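PDB 3OFK: nodulation protein S from Bradyrhizobium sp., which probably transfers a methyl group from S-adenosylmethionine to an amine during the synthesis of the Nod factor, a lipochitooligosaccharide signal of root-nodule symbiosis. Local coordinates for residues A[144-157]-A[168-180]. Numbering follows the deposited sequence.
Sequences LAPGGHLVFGSARD and GAETVITILTEAL
The ring of F152 rises from strand 148-155 into helix 169-179, which runs nearly antiparallel to it (152°). With CG anti to the backbone N (chi1 164°), the ring leans along the strand toward A169 and V172: V172 CG1 makes a CH-pi contact over one face, 3.8 Å from the F152 centroid, I173 CG1 and L176 CD1 meet it obliquely, and A169 CA sits at its edge. Farther along the same interface leucines pack branched methyls together: L150 crosses L176 and L180 at about right angles, and L144 CD1 reaches L180 CD2 at 3.8 Å.

At the polar edge, A155 O accepts both S154 OG, on a lone pair, and A169 N (3.0 Å). A side chain on G168 would clash with A155 O and the R156-D157 backbone; glycine lets its CA approach A155 O to 3.5 Å. D157 OD1 takes G168 N at 2.8 Å, while T171 OG1 gives its proton to D157 OD2 (2.7 Å) from above the carboxylate plane. E170, bent at chi2, receives D157 N on OE1 (2.9 Å, 170°); its OE2 forms a salt bridge at the guanidinium edge with R156 NH1, whose hydrogen bond is weak (3.2 Å). Replacing D157 by alanine removes both carboxylate oxygens and is likely to leave G168 N and T171 OG1 without these acceptors. In this Rossmann-like methyltransferase fold, apolar packing seats the helix on the sheet, and D157 and E170 tie two successive helix starts together.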
ATOM      1  N   LEU A 144       8.404  12.145   1.932  1.00 45.93           N
ATOM      2  CA  LEU A 144       7.276  13.025   1.566  1.00 47.58           C
ATOM      3  C   LEU A 144       7.818  14.417   1.219  1.00 50.50           C
ATOM      4  O   LEU A 144       8.672  14.936   1.940  1.00 52.19           O
ATOM      5  CB  LEU A 144       6.243  13.142   2.695  1.00 47.01           C
ATOM      6  CG  LEU A 144       4.934  12.364   2.601  1.00 48.29           C
ATOM      7  CD1 LEU A 144       3.987  12.723   3.755  1.00 42.76           C
ATOM      8  CD2 LEU A 144       4.246  12.601   1.252  1.00 41.71           C
ATOM      9  N   ALA A 145       7.335  14.997   0.122  1.00 51.74           N
ATOM     10  CA  ALA A 145       7.651  16.379  -0.226  1.00 56.43           C
ATOM     11  C   ALA A 145       7.008  17.334   0.804  1.00 58.69           C
ATOM     12  O   ALA A 145       5.985  16.986   1.391  1.00 57.92           O
ATOM     13  CB  ALA A 145       7.144  16.695  -1.624  1.00 56.62           C
ATOM     14  N   PRO A 146       7.595  18.535   1.019  1.00 63.11           N
ATOM     15  CA  PRO A 146       7.055  19.504   1.989  1.00 65.31           C
ATOM     16  C   PRO A 146       5.543  19.807   2.002  1.00 65.51           C
ATOM     17  O   PRO A 146       5.046  20.320   3.019  1.00 67.86           O
ATOM     18  CB  PRO A 146       7.846  20.768   1.671  1.00 68.96           C
ATOM     19  CG  PRO A 146       9.184  20.255   1.324  1.00 69.34           C
ATOM     20  CD  PRO A 146       8.940  18.956   0.569  1.00 64.88           C
ATOM     21  N   GLY A 147       4.816  19.535   0.919  1.00 63.81           N
ATOM     22  CA  GLY A 147       3.353  19.701   0.929  1.00 63.34           C
ATOM     23  C   GLY A 147       2.569  18.439   0.589  1.00 60.28           C
ATOM     24  O   GLY A 147       1.349  18.496   0.414  1.00 60.62           O
ATOM     25  N   GLY A 148       3.271  17.306   0.515  1.00 56.49           N
ATOM     26  CA  GLY A 148       2.729  16.103  -0.071  1.00 53.80           C
ATOM     27  C   GLY A 148       1.832  15.335   0.857  1.00 51.22           C
ATOM     28  O   GLY A 148       1.806  15.606   2.060  1.00 52.71           O
ATOM     29  N   HIS A 149       1.082  14.393   0.293  1.00 47.18           N
ATOM     30  CA  HIS A 149       0.179  13.551   1.077  1.00 45.29           C
ATOM     31  C   HIS A 149       0.598  12.101   1.063  1.00 42.01           C
ATOM     32  O   HIS A 149       1.219  11.631   0.099  1.00 41.56           O
ATOM     33  CB  HIS A 149      -1.262  13.633   0.571  1.00 46.07           C
ATOM     34  CG  HIS A 149      -1.865  14.995   0.714  1.00 48.09           C
ATOM     35  ND1 HIS A 149      -1.602  16.014  -0.173  1.00 48.07           N
ATOM     36  CD2 HIS A 149      -2.688  15.512   1.654  1.00 51.48           C
ATOM     37  CE1 HIS A 149      -2.263  17.097   0.200  1.00 55.13           C
ATOM     38  NE2 HIS A 149      -2.924  16.821   1.311  1.00 55.37           N
ATOM     39  N   LEU A 150       0.220  11.404   2.129  1.00 40.60           N
ATOM     40  CA  LEU A 150       0.439   9.975   2.243  1.00 39.10           C
ATOM     41  C   LEU A 150      -0.937   9.351   2.396  1.00 39.42           C
ATOM     42  O   LEU A 150      -1.725   9.803   3.213  1.00 40.46           O
ATOM     43  CB  LEU A 150       1.346   9.679   3.440  1.00 38.61           C
ATOM     44  CG  LEU A 150       1.717   8.211   3.715  1.00 37.50           C
ATOM     45  CD1 LEU A 150       3.144   8.103   4.325  1.00 32.70           C
ATOM     46  CD2 LEU A 150       0.655   7.537   4.616  1.00 36.15           C
ATOM     47  N   VAL A 151      -1.246   8.390   1.544  1.00 39.08           N
ATOM     48  CA  VAL A 151      -2.525   7.693   1.568  1.00 40.16           C
ATOM     49  C   VAL A 151      -2.256   6.295   2.049  1.00 39.05           C
ATOM     50  O   VAL A 151      -1.575   5.544   1.368  1.00 39.94           O
ATOM     51  CB  VAL A 151      -3.195   7.651   0.177  1.00 40.40           C
ATOM     52  CG1 VAL A 151      -4.321   6.626   0.165  1.00 39.26           C
ATOM     53  CG2 VAL A 151      -3.726   8.997  -0.164  1.00 41.70           C
ATOM     54  N   PHE A 152      -2.775   5.968   3.235  1.00 39.60           N
ATOM     55  CA  PHE A 152      -2.526   4.701   3.886  1.00 39.47           C
ATOM     56  C   PHE A 152      -3.805   3.926   3.958  1.00 39.66           C
ATOM     57  O   PHE A 152      -4.880   4.494   4.168  1.00 40.38           O
ATOM     58  CB  PHE A 152      -2.007   4.939   5.306  1.00 40.61           C
ATOM     59  CG  PHE A 152      -2.086   3.722   6.200  1.00 44.38           C
ATOM     60  CD1 PHE A 152      -1.156   2.668   6.082  1.00 36.60           C
ATOM     61  CD2 PHE A 152      -3.104   3.623   7.155  1.00 42.72           C
ATOM     62  CE1 PHE A 152      -1.226   1.563   6.928  1.00 33.96           C
ATOM     63  CE2 PHE A 152      -3.192   2.510   7.995  1.00 41.37           C
ATOM     64  CZ  PHE A 152      -2.247   1.469   7.872  1.00 38.77           C
ATOM     65  N   GLY A 153      -3.709   2.622   3.774  1.00 38.24           N
ATOM     66  CA  GLY A 153      -4.874   1.775   3.995  1.00 39.44           C
ATOM     67  C   GLY A 153      -4.451   0.460   4.590  1.00 38.80           C
ATOM     68  O   GLY A 153      -3.380  -0.023   4.270  1.00 37.17           O
ATOM     69  N   SER A 154      -5.293  -0.127   5.429  1.00 37.94           N
ATOM     70  CA  SER A 154      -4.991  -1.425   5.981  1.00 38.57           C
ATOM     71  C   SER A 154      -6.229  -2.108   6.590  1.00 40.40           C
ATOM     72  O   SER A 154      -7.148  -1.450   7.080  1.00 40.92           O
ATOM     73  CB  SER A 154      -3.890  -1.284   7.025  1.00 37.78           C
ATOM     74  OG  SER A 154      -3.596  -2.506   7.709  1.00 40.84           O
ATOM     75  N   ALA A 155      -6.259  -3.429   6.481  1.00 40.99           N
ATOM     76  CA  ALA A 155      -7.080  -4.261   7.315  1.00 42.92           C
ATOM     77  C   ALA A 155      -6.880  -3.812   8.761  1.00 42.83           C
ATOM     78  O   ALA A 155      -5.819  -3.323   9.109  1.00 41.08           O
ATOM     79  CB  ALA A 155      -6.681  -5.689   7.140  1.00 44.15           C
ATOM     80  N   ARG A 156      -7.915  -3.937   9.578  1.00 45.18           N
ATOM     81  CA  ARG A 156      -7.828  -3.513  10.971  1.00 46.27           C
ATOM     82  C   ARG A 156      -6.890  -4.389  11.791  1.00 46.50           C
ATOM     83  O   ARG A 156      -6.567  -5.509  11.392  1.00 45.42           O
ATOM     84  CB  ARG A 156      -9.204  -3.493  11.609  1.00 47.65           C
ATOM     85  CG  ARG A 156     -10.029  -2.291  11.171  1.00 51.36           C
ATOM     86  CD  ARG A 156     -11.425  -2.308  11.777  1.00 59.62           C
ATOM     87  NE  ARG A 156     -12.251  -1.193  11.306  1.00 67.02           N
ATOM     88  CZ  ARG A 156     -12.155   0.075  11.723  1.00 66.47           C
ATOM     89  NH1 ARG A 156     -11.266   0.444  12.637  1.00 64.12           N
ATOM     90  NH2 ARG A 156     -12.965   0.990  11.216  1.00 64.12           N
ATOM     91  N   ASP A 157      -6.482  -3.854  12.949  1.00 47.70           N
ATOM     92  CA  ASP A 157      -5.621  -4.557  13.916  1.00 48.35           C
ATOM     93  C   ASP A 157      -6.055  -6.011  14.188  1.00 50.87           C
ATOM     94  O   ASP A 157      -5.229  -6.955  14.067  1.00 50.43           O
ATOM     95  CB  ASP A 157      -5.604  -3.787  15.258  1.00 49.44           C
ATOM     96  CG  ASP A 157      -4.733  -2.533  15.223  1.00 48.34           C
ATOM     97  OD1 ASP A 157      -4.021  -2.326  14.226  1.00 46.40           O
ATOM     98  OD2 ASP A 157      -4.754  -1.745  16.220  1.00 48.09           O
ATOM     99  N   GLY A 168      -2.331  -3.576  12.437  1.00 41.32           N
ATOM    100  CA  GLY A 168      -2.986  -3.091  11.229  1.00 40.81           C
ATOM    101  C   GLY A 168      -3.313  -1.603  11.300  1.00 41.20           C
ATOM    102  O   GLY A 168      -2.520  -0.812  11.844  1.00 41.57           O
ATOM    103  N   ALA A 169      -4.489  -1.235  10.774  1.00 41.19           N
ATOM    104  CA  ALA A 169      -4.843   0.163  10.505  1.00 40.41           C
ATOM    105  C   ALA A 169      -4.685   1.081  11.712  1.00 41.14           C
ATOM    106  O   ALA A 169      -3.990   2.108  11.636  1.00 39.16           O
ATOM    107  CB  ALA A 169      -6.280   0.254   9.938  1.00 41.08           C
ATOM    108  N   GLU A 170      -5.301   0.700  12.825  1.00 42.14           N
ATOM    109  CA  GLU A 170      -5.463   1.633  13.937  1.00 44.39           C
ATOM    110  C   GLU A 170      -4.100   1.933  14.547  1.00 44.24           C
ATOM    111  O   GLU A 170      -3.775   3.090  14.829  1.00 44.94           O
ATOM    112  CB  GLU A 170      -6.435   1.110  15.007  1.00 46.12           C
ATOM    113  CG  GLU A 170      -7.854   0.847  14.512  1.00 47.50           C
ATOM    114  CD  GLU A 170      -8.054  -0.587  14.023  1.00 46.97           C
ATOM    115  OE1 GLU A 170      -7.148  -1.097  13.334  1.00 50.50           O
ATOM    116  OE2 GLU A 170      -9.102  -1.200  14.340  1.00 47.92           O
ATOM    117  N   THR A 171      -3.296   0.885  14.682  1.00 43.97           N
ATOM    118  CA  THR A 171      -1.965   1.004  15.221  1.00 43.77           C
ATOM    119  C   THR A 171      -1.067   1.883  14.355  1.00 43.41           C
ATOM    120  O   THR A 171      -0.418   2.807  14.869  1.00 42.53           O
ATOM    121  CB  THR A 171      -1.370  -0.406  15.512  1.00 44.77           C
ATOM    122  OG1 THR A 171      -2.156  -1.023  16.548  1.00 44.23           O
ATOM    123  CG2 THR A 171       0.034  -0.293  15.990  1.00 43.33           C
ATOM    124  N   VAL A 172      -1.047   1.624  13.046  1.00 41.36           N
ATOM    125  CA  VAL A 172      -0.259   2.447  12.141  1.00 40.96           C
ATOM    126  C   VAL A 172      -0.751   3.901  12.075  1.00 42.18           C
ATOM    127  O   VAL A 172       0.057   4.828  12.108  1.00 43.26           O
ATOM    128  CB  VAL A 172      -0.190   1.836  10.744  1.00 38.90           C
ATOM    129  CG1 VAL A 172       0.486   2.789   9.779  1.00 37.12           C
ATOM    130  CG2 VAL A 172       0.551   0.481  10.784  1.00 39.71           C
ATOM    131  N   ILE A 173      -2.064   4.110  11.999  1.00 43.15           N
ATOM    132  CA  ILE A 173      -2.619   5.467  11.984  1.00 44.25           C
ATOM    133  C   ILE A 173      -2.096   6.246  13.186  1.00 45.81           C
ATOM    134  O   ILE A 173      -1.711   7.417  13.062  1.00 46.28           O
ATOM    135  CB  ILE A 173      -4.173   5.443  11.927  1.00 45.91           C
ATOM    136  CG1 ILE A 173      -4.650   5.060  10.514  1.00 44.09           C
ATOM    137  CG2 ILE A 173      -4.759   6.795  12.292  1.00 46.79           C
ATOM    138  CD1 ILE A 173      -6.106   4.749  10.413  1.00 46.53           C
ATOM    139  N   THR A 174      -2.068   5.589  14.354  1.00 46.68           N
ATOM    140  CA  THR A 174      -1.565   6.209  15.562  1.00 48.00           C
ATOM    141  C   THR A 174      -0.139   6.707  15.402  1.00 47.63           C
ATOM    142  O   THR A 174       0.173   7.840  15.802  1.00 49.99           O
ATOM    143  CB  THR A 174      -1.695   5.264  16.785  1.00 49.27           C
ATOM    144  OG1 THR A 174      -3.082   5.030  17.022  1.00 47.07           O
ATOM    145  CG2 THR A 174      -1.075   5.888  18.064  1.00 50.80           C
ATOM    146  N   ILE A 175       0.710   5.859  14.839  1.00 46.51           N
ATOM    147  CA  ILE A 175       2.135   6.146  14.660  1.00 46.38           C
ATOM    148  C   ILE A 175       2.323   7.205  13.574  1.00 45.63           C
ATOM    149  O   ILE A 175       3.109   8.147  13.734  1.00 47.76           O
ATOM    150  CB  ILE A 175       2.924   4.874  14.271  1.00 44.70           C
ATOM    151  CG1 ILE A 175       2.912   3.851  15.430  1.00 44.26           C
ATOM    152  CG2 ILE A 175       4.356   5.236  13.866  1.00 45.82           C
ATOM    153  CD1 ILE A 175       3.495   2.469  15.053  1.00 42.56           C
ATOM    154  N   LEU A 176       1.587   7.047  12.476  1.00 43.98           N
ATOM    155  CA  LEU A 176       1.602   8.044  11.409  1.00 43.05           C
ATOM    156  C   LEU A 176       1.271   9.429  11.931  1.00 44.70           C
ATOM    157  O   LEU A 176       1.898  10.394  11.516  1.00 44.87           O
ATOM    158  CB  LEU A 176       0.625   7.665  10.298  1.00 41.83           C
ATOM    159  CG  LEU A 176       1.047   6.535   9.381  1.00 38.19           C
ATOM    160  CD1 LEU A 176      -0.086   6.127   8.440  1.00 36.67           C
ATOM    161  CD2 LEU A 176       2.250   6.949   8.600  1.00 39.69           C
ATOM    162  N   THR A 177       0.301   9.510  12.851  1.00 46.76           N
ATOM    163  CA  THR A 177      -0.207  10.779  13.373  1.00 49.63           C
ATOM    164  C   THR A 177       0.832  11.590  14.202  1.00 52.50           C
ATOM    165  O   THR A 177       0.677  12.812  14.380  1.00 55.21           O
ATOM    166  CB  THR A 177      -1.543  10.564  14.200  1.00 51.39           C
ATOM    167  OG1 THR A 177      -2.511   9.856  13.400  1.00 50.54           O
ATOM    168  CG2 THR A 177      -2.149  11.921  14.687  1.00 52.30           C
ATOM    169  N   GLU A 178       1.868  10.909  14.701  1.00 52.59           N
ATOM    170  CA  GLU A 178       2.954  11.528  15.474  1.00 55.10           C
ATOM    171  C   GLU A 178       3.822  12.400  14.585  1.00 54.84           C
ATOM    172  O   GLU A 178       4.435  13.357  15.056  1.00 56.93           O
ATOM    173  CB  GLU A 178       3.870  10.457  16.117  1.00 55.63           C
ATOM    174  CG  GLU A 178       3.201   9.499  17.132  1.00 60.29           C
ATOM    175  CD  GLU A 178       3.998   8.205  17.388  1.00 63.78           C
ATOM    176  OE1 GLU A 178       3.415   7.253  17.960  1.00 66.30           O
ATOM    177  OE2 GLU A 178       5.194   8.134  17.031  1.00 64.00           O
ATOM    178  N   ALA A 179       3.918  12.029  13.307  1.00 52.41           N
ATOM    179  CA  ALA A 179       4.736  12.782  12.356  1.00 52.53           C
ATOM    180  C   ALA A 179       3.895  13.600  11.342  1.00 51.94           C
ATOM    181  O   ALA A 179       4.368  14.615  10.806  1.00 51.89           O
ATOM    182  CB  ALA A 179       5.679  11.820  11.620  1.00 50.10           C
ATOM    183  N   LEU A 180       2.661  13.162  11.096  1.00 50.32           N
ATOM    184  CA  LEU A 180       1.831  13.716  10.017  1.00 50.20           C
ATOM    185  C   LEU A 180       0.473  14.155  10.530  1.00 51.09           C
ATOM    186  O   LEU A 180       0.061  13.750  11.609  1.00 51.43           O
ATOM    187  CB  LEU A 180       1.633  12.693   8.893  1.00 47.42           C
ATOM    188  CG  LEU A 180       2.889  12.147   8.202  1.00 46.72           C
ATOM    189  CD1 LEU A 180       2.504  11.012   7.224  1.00 38.95           C
ATOM    190  CD2 LEU A 180       3.608  13.252   7.470  1.00 44.56           C
TER